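PDB 3HJ9: oxidoreductase from Ralstonia eutropha, which binds flavin mononucleotide and is probably an oxidoreductase of the nitroreductase family. Local coordinates for residues Met43-Leu48 against Ala171-Ala176; Ile94-Ala99 against Leu139-Asn144; Ala178-Val183 against Gln209-Ala214; Leu188-Leu193 against Glu204-Gln209. All coordinates share one frame; numbering follows the deposited sequence.

Three of the four contacts lie on one antiparallel sheet, in which strands 94-100, 137-144, 203-212 and 181-185 are successive neighbours. Contact 2 pairs the first two of these and contact 3 the last two; their centres are about 17 Å apart. Contact 4 sets helix 190-196 on strand 203-212, its centre about 9 Å from that of contact 2, and shares Gln-209 with contact 3. Contact 1 leaves the sheet for helix 156-177, yet Tyr-172 of that helix packs on Gln-209. The flavin mononucleotide touches Val-183 of contact 3, and Leu-207 of contact 4 has its side chain about 4 Å from a flavin. Contacts 1 and 4 both reach the second subunit.

Contact 1 of 4, residues Met43-Leu48 against Ala171-Ala176; sequences MGTLWL and AYLYCA
Helix 42-48 packs across the C-terminal part of the long helix 156-177 beside the subunit interface, Thr-45 and Leu-46 meeting Leu-173 while Thr-45 and Leu-48 meet Ala-176. The two short helical segments approach to 8.4 Å between axes at 99°, nearly perpendicular, so the contact is confined to few residues. Thr-45 and Ala-176 have the nearest CA atoms, 5.4 Å apart, and the small methyl of Ala-176 permits this: its CB lies 3.7 Å from Thr-45 O. The same CB meets Leu-48 CB at 4.1 Å. The Thr-45 side chain lies roughly perpendicular to that of Leu-173. Its OG1 sits between the backbone N and the carbonyl carbon (chi1 72°), which brings it within 3.5 Å of the methyl Leu-173 CD2; the hydroxyl itself is hydrogen-bonded back to Leu-42 O, so it can face this methyl without lacking a polar partner. In the dimer of this flavoprotein, Leu-173 also packs on Leu-173 of the second subunit, and Leu-46 O accepts a hydrogen bond from Asn-76 of that subunit. Leu-46 leaves its helix pointing away from 171-176, but the branch CD2 returns to meet Leu-173 CD2 at 3.7 Å. The Leu-173 side chain also touches Arg-49, a residue of the flavin mononucleotide site.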
loop_
_atom_site.group_PDB
_atom_site.type_symbol
_atom_site.label_atom_id
_atom_site.label_comp_id
_atom_site.label_asym_id
_atom_site.label_seq_id
_atom_site.Cartn_x
_atom_site.Cartn_y
_atom_site.Cartn_z
HETATM N N MSE A 43 13.385 8.756 -2.647
HETATM C CA MSE A 43 14.232 7.766 -3.337
HETATM C C MSE A 43 15.097 7.012 -2.319
HETATM O O MSE A 43 15.153 5.784 -2.373
HETATM C CB MSE A 43 15.064 8.375 -4.465
HETATM C CG MSE A 43 14.219 8.941 -5.634
HETATM SE SE MSE A 43 13.072 7.621 -6.502
HETATM C CE MSE A 43 14.369 6.711 -7.665
ATOM N N GLY A 44 15.698 7.728 -1.358
ATOM C CA GLY A 44 16.437 7.072 -0.266
ATOM C C GLY A 44 15.588 6.103 0.569
ATOM O O GLY A 44 16.042 4.998 0.909
ATOM N N THR A 45 14.358 6.505 0.896
ATOM C CA THR A 45 13.488 5.671 1.692
ATOM C C THR A 45 13.070 4.403 0.935
ATOM O O THR A 45 12.937 3.357 1.559
ATOM C CB THR A 45 12.255 6.394 2.254
ATOM O OG1 THR A 45 11.337 6.664 1.205
ATOM C CG2 THR A 45 12.638 7.682 3.017
ATOM N N LEU A 46 12.870 4.501 -0.380
ATOM C CA LEU A 46 12.547 3.313 -1.209
ATOM C C LEU A 46 13.718 2.265 -1.218
ATOM O O LEU A 46 13.482 1.042 -1.170
ATOM C CB LEU A 46 12.193 3.741 -2.642
ATOM C CG LEU A 46 10.843 4.468 -2.758
ATOM C CD1 LEU A 46 10.678 5.163 -4.094
ATOM C CD2 LEU A 46 9.672 3.502 -2.507
ATOM N N TRP A 47 14.958 2.765 -1.278
ATOM C CA TRP A 47 16.139 1.907 -1.204
ATOM C C TRP A 47 16.233 1.164 0.138
ATOM O O TRP A 47 16.631 0.022 0.148
ATOM C CB TRP A 47 17.459 2.673 -1.434
ATOM C CG TRP A 47 17.735 2.946 -2.874
ATOM C CD1 TRP A 47 17.627 4.140 -3.526
ATOM C CD2 TRP A 47 18.131 1.993 -3.855
ATOM N NE1 TRP A 47 17.946 3.996 -4.851
ATOM C CE2 TRP A 47 18.263 2.687 -5.088
ATOM C CE3 TRP A 47 18.410 0.621 -3.818
ATOM C CZ2 TRP A 47 18.655 2.053 -6.279
ATOM C CZ3 TRP A 47 18.797 -0.016 -5.013
ATOM C CH2 TRP A 47 18.915 0.706 -6.223
ATOM N N LEU A 48 15.853 1.827 1.232
ATOM C CA LEU A 48 15.974 1.280 2.582
ATOM C C LEU A 48 14.706 0.616 3.107
ATOM O O LEU A 48 14.698 0.100 4.235
ATOM C CB LEU A 48 16.431 2.398 3.546
ATOM C CG LEU A 48 17.780 3.068 3.287
ATOM C CD1 LEU A 48 18.017 4.308 4.196
ATOM C CD2 LEU A 48 18.890 2.043 3.457
ATOM N N ALA A 171 3.869 4.154 6.276
ATOM C CA ALA A 171 4.519 3.895 7.602
ATOM C C ALA A 171 5.901 3.264 7.443
ATOM O O ALA A 171 6.855 3.632 8.165
ATOM C CB ALA A 171 3.606 3.017 8.518
ATOM N N TYR A 172 5.998 2.269 6.556
ATOM C CA TYR A 172 7.302 1.657 6.198
ATOM C C TYR A 172 8.350 2.661 5.752
ATOM O O TYR A 172 9.483 2.645 6.237
ATOM C CB TYR A 172 7.155 0.641 5.067
ATOM C CG TYR A 172 7.011 -0.807 5.429
ATOM C CD1 TYR A 172 8.071 -1.514 5.997
ATOM C CD2 TYR A 172 5.847 -1.520 5.092
ATOM C CE1 TYR A 172 7.949 -2.928 6.268
ATOM C CE2 TYR A 172 5.740 -2.905 5.342
ATOM C CZ TYR A 172 6.763 -3.594 5.919
ATOM O OH TYR A 172 6.600 -4.943 6.130
ATOM N N LEU A 173 7.944 3.513 4.811
ATOM C CA LEU A 173 8.792 4.560 4.246
ATOM C C LEU A 173 9.189 5.585 5.319
ATOM O O LEU A 173 10.378 5.967 5.403
ATOM C CB LEU A 173 8.134 5.225 3.006
ATOM C CG LEU A 173 7.978 4.301 1.777
ATOM C CD1 LEU A 173 7.104 4.924 0.684
ATOM C CD2 LEU A 173 9.346 3.838 1.209
ATOM N N TYR A 174 8.230 5.971 6.173
ATOM C CA TYR A 174 8.550 6.851 7.311
ATOM C C TYR A 174 9.602 6.170 8.216
ATOM O O TYR A 174 10.618 6.791 8.564
ATOM C CB TYR A 174 7.307 7.316 8.102
ATOM C CG TYR A 174 7.746 8.130 9.253
ATOM C CD1 TYR A 174 8.105 9.472 9.088
ATOM C CD2 TYR A 174 7.952 7.534 10.500
ATOM C CE1 TYR A 174 8.613 10.213 10.172
ATOM C CE2 TYR A 174 8.464 8.267 11.583
ATOM C CZ TYR A 174 8.774 9.595 11.417
ATOM O OH TYR A 174 9.291 10.274 12.496
ATOM N N CYS A 175 9.395 4.895 8.528
ATOM C CA CYS A 175 10.338 4.165 9.384
ATOM C C CYS A 175 11.753 4.164 8.809
ATOM O O CYS A 175 12.730 4.421 9.549
ATOM C CB CYS A 175 9.837 2.757 9.691
ATOM S SG CYS A 175 8.423 2.836 10.804
ATOM N N ALA A 176 11.840 3.966 7.492
ATOM C CA ALA A 176 13.111 3.997 6.762
ATOM C C ALA A 176 13.740 5.388 6.848
ATOM O O ALA A 176 14.940 5.488 7.076
ATOM C CB ALA A 176 12.935 3.567 5.290
#

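Contact 2 of 4, residues Ile94-Ala99 against Leu139-Asn144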
loop_
_atom_site.group_PDB
_atom_site.type_symbol
_atom_site.label_atom_id
_atom_site.label_comp_id
_atom_site.label_asym_id
_atom_site.label_seq_id
_atom_site.Cartn_x
_atom_site.Cartn_y
_atom_site.Cartn_z
ATOM N N ILE A 94 -10.542 2.808 6.451
ATOM C CA ILE A 94 -9.597 2.303 7.433
ATOM C C ILE A 94 -9.364 3.320 8.564
ATOM O O ILE A 94 -9.094 4.474 8.293
ATOM C CB ILE A 94 -8.222 1.946 6.764
ATOM C CG1 ILE A 94 -8.374 0.788 5.754
ATOM C CG2 ILE A 94 -7.155 1.577 7.781
ATOM C CD1 ILE A 94 -8.873 -0.565 6.359
ATOM N N ASP A 95 -9.477 2.844 9.814
ATOM C CA ASP A 95 -9.153 3.583 11.014
ATOM C C ASP A 95 -7.885 2.932 11.546
ATOM O O ASP A 95 -7.752 1.697 11.557
ATOM C CB ASP A 95 -10.245 3.467 12.090
ATOM C CG ASP A 95 -11.527 4.205 11.739
ATOM O OD1 ASP A 95 -11.507 5.199 10.971
ATOM O OD2 ASP A 95 -12.596 3.790 12.248
ATOM N N VAL A 96 -6.952 3.754 11.993
ATOM C CA VAL A 96 -5.708 3.274 12.500
ATOM C C VAL A 96 -5.757 3.311 14.008
ATOM O O VAL A 96 -6.005 4.349 14.604
ATOM C CB VAL A 96 -4.520 4.079 11.961
ATOM C CG1 VAL A 96 -3.246 3.576 12.612
ATOM C CG2 VAL A 96 -4.450 3.934 10.459
ATOM N N TYR A 97 -5.480 2.165 14.604
ATOM C CA TYR A 97 -5.407 1.997 16.037
ATOM C C TYR A 97 -3.957 1.802 16.379
ATOM O O TYR A 97 -3.192 1.289 15.560
ATOM C CB TYR A 97 -6.228 0.789 16.496
ATOM C CG TYR A 97 -7.717 1.040 16.500
ATOM C CD1 TYR A 97 -8.447 1.008 15.309
ATOM C CD2 TYR A 97 -8.402 1.306 17.688
ATOM C CE1 TYR A 97 -9.818 1.221 15.294
ATOM C CE2 TYR A 97 -9.763 1.526 17.692
ATOM C CZ TYR A 97 -10.472 1.515 16.483
ATOM O OH TYR A 97 -11.816 1.748 16.494
ATOM N N VAL A 98 -3.590 2.167 17.601
ATOM C CA VAL A 98 -2.209 2.038 18.073
ATOM C C VAL A 98 -2.201 1.315 19.418
ATOM O O VAL A 98 -2.811 1.812 20.370
ATOM C CB VAL A 98 -1.514 3.442 18.272
ATOM C CG1 VAL A 98 -0.028 3.274 18.403
ATOM C CG2 VAL A 98 -1.826 4.401 17.137
ATOM N N ALA A 99 -1.525 0.160 19.500
ATOM C CA ALA A 99 -1.375 -0.562 20.776
ATOM C C ALA A 99 -0.085 -0.074 21.398
ATOM O O ALA A 99 0.993 -0.337 20.851
ATOM C CB ALA A 99 -1.352 -2.079 20.583
ATOM N N LEU A 139 0.664 -0.877 15.077
ATOM C CA LEU A 139 -0.480 -0.230 14.425
ATOM C C LEU A 139 -1.468 -1.330 13.987
ATOM O O LEU A 139 -1.023 -2.367 13.518
ATOM C CB LEU A 139 -0.063 0.552 13.205
ATOM C CG LEU A 139 0.914 1.678 13.430
ATOM C CD1 LEU A 139 1.209 2.317 12.032
ATOM C CD2 LEU A 139 0.394 2.674 14.472
ATOM N N VAL A 140 -2.783 -1.141 14.193
ATOM C CA VAL A 140 -3.814 -2.035 13.598
ATOM C C VAL A 140 -4.689 -1.229 12.626
ATOM O O VAL A 140 -5.275 -0.173 13.008
ATOM C CB VAL A 140 -4.718 -2.705 14.624
ATOM C CG1 VAL A 140 -5.548 -3.792 13.934
ATOM C CG2 VAL A 140 -3.880 -3.289 15.738
ATOM N N PHE A 141 -4.797 -1.720 11.392
ATOM C CA PHE A 141 -5.577 -1.061 10.328
ATOM C C PHE A 141 -6.923 -1.777 10.322
ATOM O O PHE A 141 -7.006 -2.959 9.949
ATOM C CB PHE A 141 -4.847 -1.153 8.987
ATOM C CG PHE A 141 -3.485 -0.478 8.992
ATOM C CD1 PHE A 141 -2.354 -1.163 9.393
ATOM C CD2 PHE A 141 -3.350 0.863 8.599
ATOM C CE1 PHE A 141 -1.100 -0.539 9.417
ATOM C CE2 PHE A 141 -2.097 1.496 8.595
ATOM C CZ PHE A 141 -0.972 0.794 8.992
ATOM N N VAL A 142 -7.945 -1.087 10.799
ATOM C CA VAL A 142 -9.273 -1.658 10.960
ATOM C C VAL A 142 -10.196 -1.170 9.864
ATOM O O VAL A 142 -10.322 0.029 9.696
ATOM C CB VAL A 142 -9.852 -1.286 12.309
ATOM C CG1 VAL A 142 -11.324 -1.790 12.454
ATOM C CG2 VAL A 142 -8.949 -1.835 13.446
ATOM N N ALA A 143 -10.864 -2.093 9.161
ATOM C CA ALA A 143 -11.838 -1.747 8.089
ATOM C C ALA A 143 -13.181 -1.499 8.724
ATOM O O ALA A 143 -13.635 -2.299 9.552
ATOM C CB ALA A 143 -11.981 -2.845 7.024
ATOM N N ASN A 144 -13.820 -0.411 8.314
ATOM C CA ASN A 144 -15.126 -0.055 8.779
ATOM C C ASN A 144 -16.151 -0.399 7.709
ATOM O O ASN A 144 -16.392 0.381 6.781
ATOM C CB ASN A 144 -15.184 1.414 9.183
ATOM C CG ASN A 144 -16.373 1.694 10.070
ATOM O OD1 ASN A 144 -17.514 1.296 9.772
ATOM N ND2 ASN A 144 -16.099 2.303 11.223
#
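Strands 94-99 and 139-144 run antiparallel, their axes 4.6 Å apart at closest approach and their directions 153° apart. Asp-95 with Val-142 and Tyr-97 with Val-140 are the hydrogen-bonded pairs, each closed by two bonds. Asp-95 N gives to Val-142 O at 2.9 Å, and Val-142 N returns a nearly straight bond to Asp-95 O (173° at the hydrogen). Tyr-97 N and Val-140 O are 2.8 Å apart, and Val-140 N gives the return bond to Tyr-97 O. The non-hydrogen-bonded pairs are Ile-94 with Ala-143, Val-96 with Phe-141 and Val-98 with Leu-139, and their side chains share one face. These are central strands of the antiparallel sheet of the nitroreductase fold, and the face carrying Val-96 and Phe-141 packs on Met-167 of helix 156-177. Phe-141 lies alongside Val-96, its CD2 3.8 Å from Val-96 CG2, while Ile-94 CG2 comes in at the ring edge, in its plane, and also meets Phe-141 CB at 3.8 Å. The other Ile-94 branch turns to Ala-143, CD1 lying 3.6 Å from Ala-143 CA. Farther along, Leu-139 CD2 rests against Val-98 CG2 at 3.9 Å. On the face of Asp-95 and Tyr-97, the tyrosine has CG anti to its carbonyl carbon (chi1 -76°), and the ring reaches diagonally to Val-142, whose CG2 lies 3.4 Å from Tyr-97 CD1. The Asp-95 carboxylate is held by a salt bridge to Arg-147.

Contact 3 of 4, residues Ala178-Val183 against Gln209-Ala214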
loop_
_atom_site.group_PDB
_atom_site.type_symbol
_atom_site.label_atom_id
_atom_site.label_comp_id
_atom_site.label_asym_id
_atom_site.label_seq_id
_atom_site.Cartn_x
_atom_site.Cartn_y
_atom_site.Cartn_z
ATOM N N ALA A 178 13.344 7.627 9.230
ATOM C CA ALA A 178 13.655 7.918 10.653
ATOM C C ALA A 178 14.528 6.888 11.394
ATOM O O ALA A 178 14.700 6.998 12.625
ATOM C CB ALA A 178 12.342 8.099 11.422
ATOM N N GLY A 179 15.053 5.889 10.689
ATOM C CA GLY A 179 15.894 4.871 11.323
ATOM C C GLY A 179 15.158 3.884 12.220
ATOM O O GLY A 179 15.739 3.369 13.179
ATOM N N LEU A 180 13.898 3.602 11.901
ATOM C CA LEU A 180 13.074 2.685 12.670
ATOM C C LEU A 180 12.807 1.418 11.843
ATOM O O LEU A 180 12.845 1.438 10.613
ATOM C CB LEU A 180 11.731 3.340 13.019
ATOM C CG LEU A 180 11.682 4.531 13.978
ATOM C CD1 LEU A 180 10.254 5.107 14.054
ATOM C CD2 LEU A 180 12.172 4.093 15.380
ATOM N N GLY A 181 12.548 0.318 12.540
ATOM C CA GLY A 181 12.144 -0.939 11.927
ATOM C C GLY A 181 10.624 -1.006 11.883
ATOM O O GLY A 181 9.930 -0.374 12.713
ATOM N N ALA A 182 10.107 -1.785 10.928
ATOM C CA ALA A 182 8.687 -2.041 10.758
ATOM C C ALA A 182 8.448 -3.420 10.093
ATOM O O ALA A 182 9.324 -3.912 9.370
ATOM C CB ALA A 182 8.019 -0.899 9.913
ATOM N N VAL A 183 7.289 -4.039 10.362
ATOM C CA VAL A 183 6.873 -5.277 9.644
ATOM C C VAL A 183 5.355 -5.317 9.635
ATOM O O VAL A 183 4.734 -5.205 10.707
ATOM C CB VAL A 183 7.512 -6.559 10.200
ATOM C CG1 VAL A 183 7.114 -6.799 11.648
ATOM C CG2 VAL A 183 7.153 -7.820 9.314
ATOM N N GLN A 209 0.893 -3.732 12.120
ATOM C CA GLN A 209 2.290 -3.392 11.790
ATOM C C GLN A 209 3.058 -3.088 13.048
ATOM O O GLN A 209 2.699 -2.161 13.802
ATOM C CB GLN A 209 2.319 -2.227 10.831
ATOM C CG GLN A 209 3.664 -1.934 10.128
ATOM C CD GLN A 209 3.497 -0.785 9.111
ATOM O OE1 GLN A 209 2.581 0.035 9.264
ATOM N NE2 GLN A 209 4.348 -0.735 8.070
ATOM N N THR A 210 4.109 -3.874 13.271
ATOM C CA THR A 210 4.909 -3.794 14.490
ATOM C C THR A 210 6.071 -2.858 14.213
ATOM O O THR A 210 6.779 -3.066 13.249
ATOM C CB THR A 210 5.342 -5.177 14.888
ATOM O OG1 THR A 210 4.146 -5.913 15.113
ATOM C CG2 THR A 210 6.187 -5.187 16.131
ATOM N N ILE A 211 6.230 -1.828 15.054
ATOM C CA ILE A 211 7.209 -0.764 14.837
ATOM C C ILE A 211 8.059 -0.470 16.066
ATOM O O ILE A 211 7.571 -0.498 17.198
ATOM C CB ILE A 211 6.455 0.522 14.354
ATOM C CG1 ILE A 211 5.854 0.280 12.964
ATOM C CG2 ILE A 211 7.382 1.777 14.346
ATOM C CD1 ILE A 211 4.996 1.391 12.413
ATOM N N GLY A 212 9.343 -0.229 15.818
ATOM C CA GLY A 212 10.299 0.192 16.822
ATOM C C GLY A 212 11.705 0.333 16.267
ATOM O O GLY A 212 11.921 0.119 15.057
ATOM N N ARG A 213 12.659 0.719 17.119
ATOM C CA ARG A 213 14.060 0.706 16.722
ATOM C C ARG A 213 14.452 -0.751 16.554
ATOM O O ARG A 213 14.048 -1.594 17.347
ATOM C CB ARG A 213 15.003 1.403 17.727
ATOM C CG ARG A 213 15.244 2.864 17.388
ATOM C CD ARG A 213 16.001 3.697 18.432
ATOM N NE ARG A 213 15.143 4.158 19.540
ATOM C CZ ARG A 213 14.183 5.118 19.474
ATOM N NH1 ARG A 213 13.845 5.756 18.314
ATOM N NH2 ARG A 213 13.506 5.430 20.590
ATOM N N ALA A 214 15.238 -1.034 15.517
ATOM C CA ALA A 214 15.749 -2.378 15.248
ATOM C C ALA A 214 16.646 -2.791 16.406
ATOM O O ALA A 214 17.301 -1.940 16.977
ATOM C CB ALA A 214 16.534 -2.416 13.915
HETATM O O HOH W 1 15.394 6.661 15.830
HETATM O O HOH W 2 16.231 0.834 13.733
#
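Val-183 and Thr-210 project together from one face of an antiparallel pair formed by strand 181-185, outermost of the sheet within this chain, and strand 203-212. Val-183 CG1 occupies the position between its backbone N and carbonyl carbon (chi1 62°), which brings it 4.0 Å from Thr-210 CB. Val-183 also touches the flavin mononucleotide, so this pair ties the sheet to the cofactor pocket; the Thr-210 hydroxyl binds Asp-138 and Arg-185. Ala-182 and Ile-211 point to the reverse face, their CB and CG1 3.9 Å apart, beneath helix 156-177. Gln-209 stretches past Ala-182, its NE2 hydrogen-bonded to Ala-168 O of that helix. Both outer pairs are hydrogen-bonded twice: Val-183 with Thr-210, and Gly-181 with Gly-212, where neither residue brings a side chain. Gly-181 N reaches Gly-212 O at 2.6 Å, whereas the return bond from Gly-212 N to Gly-181 O is longer, 3.2 Å. Next to the glycine pair, the Leu-180 and Arg-213 side chains lie at a slant to each other. Arg-213 CG lies beside Leu-180 CD2, and the bend at chi3 (-81°) brings NH1 back to the same methyl at 3.8 Å. Two waters complete this end: one joins Arg-213 NH1 to Ala-178 O, and another donates to Gly-179 O at 2.6 Å while accepting from Ala-214 N.

Contact 4 of 4, residues Leu188-Leu193 against Glu204-Gln209; sequences LNRRQL and EPILSQ
The start of helix 190-196 rests on a classic beta bulge of strand 203-212, close to the flavin mononucleotide site, with Leu-188 packed against Pro-205 and Ile-206. Leu-188 spreads its two methyls along the strand: CD1 lies 3.6 Å from Ile-206 C, over the bulge backbone, and CD2 is 3.5 Å from Ser-208 OG. In the bulge Ile-206 and Leu-207 both face Phe-141 of the neighbouring strand. Asn-189 is the N-cap of the helix, its OD1 accepting from Gln-192 N. Pro-205 CB meets both leucines, Leu-188 CD1 at 3.9 Å and Leu-193 CD2 at 4.1 Å, and the Leu-193 and Pro-205 side chains run antiparallel past one another. Arg-190, extended from CG to NE (chi2 180°, chi3 174°), runs across Pro-205 O, with CD 3.2 Å from that oxygen. This carries the guanidinium to Glu-204, where NH1 makes a salt bridge to OE2 at 3.0 Å. The carboxylate oxygen lies near the guanidinium plane, but the donor comes from above the carboxylate, the two planes being 86° apart. Ile-206 CD1 sits over one guanidinium face, 3.8 Å above its plane and toward the rim. A water in the guanidinium plane accepts from NH2 and donates to Ile-206 O. Outside the two segments, Arg-190 NH1 also bridges to Glu-157, NH2 bonds Thr-158 of the second subunit, and Glu-204 OE1 bonds His-145. The two carboxylates sharing NH1 would probably offset the arginine's charge, and these contacts together restrain the guanidinium's rotation.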
loop_
_atom_site.group_PDB
_atom_site.type_symbol
_atom_site.label_atom_id
_atom_site.label_comp_id
_atom_site.label_asym_id
_atom_site.label_seq_id
_atom_site.Cartn_x
_atom_site.Cartn_y
_atom_site.Cartn_z
ATOM N N LEU A 188 -3.675 -12.508 10.973
ATOM C CA LEU A 188 -4.481 -12.033 12.099
ATOM C C LEU A 188 -5.646 -12.962 12.355
ATOM O O LEU A 188 -6.312 -13.350 11.410
ATOM C CB LEU A 188 -5.060 -10.624 11.808
ATOM C CG LEU A 188 -4.114 -9.458 11.484
ATOM C CD1 LEU A 188 -4.963 -8.136 11.445
ATOM C CD2 LEU A 188 -2.968 -9.344 12.488
ATOM N N ASN A 189 -5.846 -13.361 13.619
ATOM C CA ASN A 189 -7.078 -14.006 14.052
ATOM C C ASN A 189 -8.001 -12.784 14.236
ATOM O O ASN A 189 -8.050 -12.155 15.312
ATOM C CB ASN A 189 -6.878 -14.827 15.340
ATOM C CG ASN A 189 -8.135 -15.585 15.744
ATOM O OD1 ASN A 189 -9.264 -15.137 15.452
ATOM N ND2 ASN A 189 -7.956 -16.749 16.363
ATOM N N ARG A 190 -8.708 -12.427 13.157
ATOM C CA ARG A 190 -9.444 -11.158 13.128
ATOM C C ARG A 190 -10.528 -11.052 14.198
ATOM O O ARG A 190 -10.620 -10.035 14.880
ATOM C CB ARG A 190 -10.035 -10.884 11.731
ATOM C CG ARG A 190 -9.009 -10.841 10.653
ATOM C CD ARG A 190 -9.657 -10.575 9.350
ATOM N NE ARG A 190 -8.688 -10.387 8.293
ATOM C CZ ARG A 190 -8.997 -10.077 7.028
ATOM N NH1 ARG A 190 -10.263 -9.931 6.653
ATOM N NH2 ARG A 190 -8.031 -9.910 6.122
ATOM N N ARG A 191 -11.305 -12.108 14.372
ATOM C CA ARG A 191 -12.357 -12.104 15.391
ATOM C C ARG A 191 -11.843 -12.032 16.836
ATOM O O ARG A 191 -12.425 -11.312 17.678
ATOM C CB ARG A 191 -13.294 -13.295 15.211
ATOM C CG ARG A 191 -14.116 -13.218 13.923
ATOM C CD ARG A 191 -14.962 -14.450 13.825
ATOM N NE ARG A 191 -15.911 -14.527 14.944
ATOM C CZ ARG A 191 -16.497 -15.628 15.408
ATOM N NH1 ARG A 191 -16.261 -16.843 14.887
ATOM N NH2 ARG A 191 -17.336 -15.507 16.432
ATOM N N GLN A 192 -10.773 -12.773 17.117
ATOM C CA GLN A 192 -10.146 -12.751 18.435
ATOM C C GLN A 192 -9.568 -11.353 18.735
ATOM O O GLN A 192 -9.779 -10.813 19.816
ATOM C CB GLN A 192 -9.065 -13.805 18.484
ATOM C CG GLN A 192 -8.302 -13.927 19.758
ATOM C CD GLN A 192 -7.363 -15.099 19.682
ATOM O OE1 GLN A 192 -7.783 -16.235 19.898
ATOM N NE2 GLN A 192 -6.095 -14.841 19.361
ATOM N N LEU A 193 -8.840 -10.795 17.778
ATOM C CA LEU A 193 -8.254 -9.475 17.924
ATOM C C LEU A 193 -9.353 -8.400 18.036
ATOM O O LEU A 193 -9.221 -7.509 18.855
ATOM C CB LEU A 193 -7.272 -9.138 16.791
ATOM C CG LEU A 193 -6.481 -7.812 16.918
ATOM C CD1 LEU A 193 -5.729 -7.773 18.270
ATOM C CD2 LEU A 193 -5.515 -7.647 15.745
ATOM N N GLU A 204 -13.474 -4.499 11.307
ATOM C CA GLU A 204 -12.668 -5.702 11.079
ATOM C C GLU A 204 -11.178 -5.369 10.964
ATOM O O GLU A 204 -10.812 -4.602 10.077
ATOM C CB GLU A 204 -13.124 -6.369 9.777
ATOM C CG GLU A 204 -12.308 -7.615 9.393
ATOM C CD GLU A 204 -12.812 -8.312 8.152
ATOM O OE1 GLU A 204 -13.107 -7.586 7.173
ATOM O OE2 GLU A 204 -12.842 -9.580 8.149
ATOM N N PRO A 205 -10.323 -5.932 11.855
ATOM C CA PRO A 205 -8.876 -5.763 11.683
ATOM C C PRO A 205 -8.428 -6.428 10.380
ATOM O O PRO A 205 -8.839 -7.564 10.136
ATOM C CB PRO A 205 -8.257 -6.512 12.886
ATOM C CG PRO A 205 -9.370 -6.863 13.792
ATOM C CD PRO A 205 -10.669 -6.715 13.065
ATOM N N ILE A 206 -7.654 -5.716 9.557
ATOM C CA ILE A 206 -7.186 -6.206 8.247
ATOM C C ILE A 206 -5.691 -6.535 8.259
ATOM O O ILE A 206 -5.279 -7.530 7.720
ATOM C CB ILE A 206 -7.448 -5.139 7.096
ATOM C CG1 ILE A 206 -8.930 -4.806 6.974
ATOM C CG2 ILE A 206 -7.072 -5.702 5.730
ATOM C CD1 ILE A 206 -9.852 -6.097 6.780
ATOM N N LEU A 207 -4.889 -5.617 8.779
ATOM C CA LEU A 207 -3.444 -5.766 8.917
ATOM C C LEU A 207 -2.992 -5.112 10.198
ATOM O O LEU A 207 -3.653 -4.193 10.693
ATOM C CB LEU A 207 -2.713 -5.020 7.784
ATOM C CG LEU A 207 -2.892 -5.400 6.331
ATOM C CD1 LEU A 207 -2.239 -4.302 5.435
ATOM C CD2 LEU A 207 -2.318 -6.808 6.045
ATOM N N SER A 208 -1.899 -5.610 10.757
ATOM C CA SER A 208 -1.229 -4.918 11.851
ATOM C C SER A 208 0.204 -4.584 11.370
ATOM O O SER A 208 0.656 -5.054 10.304
ATOM C CB SER A 208 -1.228 -5.719 13.146
ATOM O OG SER A 208 -0.516 -6.902 12.944
ATOM N N GLN A 209 0.893 -3.732 12.120
ATOM C CA GLN A 209 2.290 -3.392 11.790
ATOM C C GLN A 209 3.058 -3.088 13.048
ATOM O O GLN A 209 2.699 -2.161 13.802
ATOM C CB GLN A 209 2.319 -2.227 10.831
ATOM C CG GLN A 209 3.664 -1.934 10.128
ATOM C CD GLN A 209 3.497 -0.785 9.111
ATOM O OE1 GLN A 209 2.581 0.035 9.264
ATOM N NE2 GLN A 209 4.348 -0.735 8.070
HETATM O O HOH W 3 -5.622 -10.206 7.678
#